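Local coordinates for Non-structural protein 2 (Bluetongue virus, PDB 1UTY) that binds single-stranded RNA through its N-terminal domain, as a non-structural phosphoprotein of an orbivirus, at residues Val60-Tyr66 with Leu77-Pro81. Sequence-based numbering, arbitrary orientation.
Sequences VPGPGAY and LMLTP
The Y66 ring lies against the branched end of L79, its CD2 atom 3.8 Å from L79 CD1, the two side chains running at about a right angle to each other. V60 CG1 sits over the centre of one face of the same ring, 3.5 Å above its plane, and V60 CG2 lies 4.2 Å from L79 CD1, so that valine, tyrosine and leucine form one apolar cluster. With CG placed anti to its carbonyl carbon (chi1 -56°), the tyrosine swings back over G64, which has no side chain and lets the ring lie close over its backbone. The hydroxyl reaches back to the loop: Y66 OH gives a 2.6 Å hydrogen bond to G62 O, arriving 38° out of the carbonyl plane, and this ties the ring to the turn that leads into the strand.

Strands 64-70 and 73-79 form a beta hairpin within the domain's mixed sheet, and G64 with L79 and Y66 with L77 are its antiparallel hydrogen-bonded pairs here. Each pair has two backbone bonds, the straightest being Y66 N to L77 O (2.8 Å, 176° at the hydrogen). Between them, A65 and M78 make a non-hydrogen-bonded pair whose side chains share the other face of the sheet. The small A65 CB packs against M78 SD at 3.6 Å, while the flexible thioether, bent at chi2, also packs on W94, F96 and Y131. P63 CB lies 4.0 Å from P81 CD; P63 lacks an N-H, but the bonds to L79 come from G64 N and O, so the pairing loses nothing there. The T80 side chain leaves the backbone away from the 60-66 segment; its OG1 is hydrogen-bonded to G83 O and H82 N.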
loop_
_atom_site.group_PDB
_atom_site.type_symbol
_atom_site.label_atom_id
_atom_site.label_comp_id
_atom_site.label_asym_id
_atom_site.label_seq_id
_atom_site.Cartn_x
_atom_site.Cartn_y
_atom_site.Cartn_z
ATOM N N VAL A 60 7.904 7.637 10.548
ATOM C CA VAL A 60 6.896 6.892 11.317
ATOM C C VAL A 60 6.650 7.516 12.688
ATOM O O VAL A 60 7.517 8.215 13.194
ATOM C CB VAL A 60 7.215 5.357 11.449
ATOM C CG1 VAL A 60 7.452 4.731 10.085
ATOM C CG2 VAL A 60 8.373 5.092 12.375
ATOM N N PRO A 61 5.471 7.283 13.273
ATOM C CA PRO A 61 5.152 7.794 14.618
ATOM C C PRO A 61 5.450 6.814 15.777
ATOM O O PRO A 61 5.322 7.211 16.944
ATOM C CB PRO A 61 3.646 8.034 14.526
ATOM C CG PRO A 61 3.179 6.864 13.641
ATOM C CD PRO A 61 4.323 6.567 12.682
ATOM N N GLY A 62 5.841 5.581 15.459
ATOM C CA GLY A 62 6.090 4.543 16.446
ATOM C C GLY A 62 6.183 3.157 15.807
ATOM O O GLY A 62 6.263 3.027 14.569
ATOM N N PRO A 63 6.137 2.111 16.630
ATOM C CA PRO A 63 6.307 0.739 16.127
ATOM C C PRO A 63 5.159 0.329 15.204
ATOM O O PRO A 63 4.068 0.898 15.282
ATOM C CB PRO A 63 6.338 -0.129 17.397
ATOM C CG PRO A 63 5.841 0.727 18.512
ATOM C CD PRO A 63 5.871 2.159 18.075
ATOM N N GLY A 64 5.412 -0.646 14.338
ATOM C CA GLY A 64 4.458 -1.027 13.320
ATOM C C GLY A 64 5.059 -1.814 12.174
ATOM O O GLY A 64 6.287 -1.888 12.011
ATOM N N ALA A 65 4.174 -2.435 11.405
ATOM C CA ALA A 65 4.516 -3.064 10.148
ATOM C C ALA A 65 4.327 -2.039 9.033
ATOM O O ALA A 65 3.238 -1.505 8.864
ATOM C CB ALA A 65 3.619 -4.252 9.914
ATOM N N TYR A 66 5.396 -1.761 8.287
ATOM C CA TYR A 66 5.368 -0.766 7.219
ATOM C C TYR A 66 5.857 -1.362 5.895
ATOM O O TYR A 66 6.932 -1.949 5.822
ATOM C CB TYR A 66 6.227 0.440 7.588
ATOM C CG TYR A 66 5.860 1.097 8.900
ATOM C CD1 TYR A 66 4.845 2.035 8.955
ATOM C CD2 TYR A 66 6.540 0.791 10.084
ATOM C CE1 TYR A 66 4.503 2.648 10.137
ATOM C CE2 TYR A 66 6.216 1.410 11.277
ATOM C CZ TYR A 66 5.188 2.339 11.288
ATOM O OH TYR A 66 4.815 2.976 12.436
ATOM N N LEU A 77 8.950 -3.749 6.285
ATOM C CA LEU A 77 9.720 -3.508 7.495
ATOM C C LEU A 77 8.891 -3.722 8.754
ATOM O O LEU A 77 7.756 -3.226 8.873
ATOM C CB LEU A 77 10.295 -2.097 7.502
ATOM C CG LEU A 77 11.142 -1.646 6.320
ATOM C CD1 LEU A 77 10.285 -0.775 5.365
ATOM C CD2 LEU A 77 12.361 -0.889 6.826
ATOM N N MET A 78 9.468 -4.476 9.681
ATOM C CA MET A 78 8.947 -4.558 11.035
ATOM C C MET A 78 9.787 -3.675 11.944
ATOM O O MET A 78 10.963 -3.961 12.191
ATOM C CB MET A 78 8.977 -5.997 11.534
ATOM C CG MET A 78 8.065 -6.943 10.789
ATOM S SD MET A 78 6.336 -6.415 10.814
ATOM C CE MET A 78 5.625 -7.817 10.059
ATOM N N LEU A 79 9.198 -2.587 12.426
ATOM C CA LEU A 79 9.905 -1.712 13.365
ATOM C C LEU A 79 9.296 -1.868 14.730
ATOM O O LEU A 79 8.141 -1.466 14.943
ATOM C CB LEU A 79 9.853 -0.243 12.915
ATOM C CG LEU A 79 10.238 0.030 11.456
ATOM C CD1 LEU A 79 10.101 1.514 11.140
ATOM C CD2 LEU A 79 11.679 -0.505 11.116
ATOM N N THR A 80 10.039 -2.473 15.651
ATOM C CA THR A 80 9.533 -2.628 17.002
ATOM C C THR A 80 10.330 -1.754 17.945
ATOM O O THR A 80 11.302 -1.127 17.511
ATOM C CB THR A 80 9.537 -4.119 17.470
ATOM O OG1 THR A 80 10.878 -4.543 17.716
ATOM C CG2 THR A 80 9.023 -5.047 16.364
ATOM N N PRO A 81 9.926 -1.703 19.223
ATOM C CA PRO A 81 10.731 -1.034 20.250
ATOM C C PRO A 81 12.044 -1.772 20.469
ATOM O O PRO A 81 13.008 -1.174 20.938
ATOM C CB PRO A 81 9.862 -1.130 21.522
ATOM C CG PRO A 81 8.497 -1.530 21.071
ATOM C CD PRO A 81 8.685 -2.277 19.780
#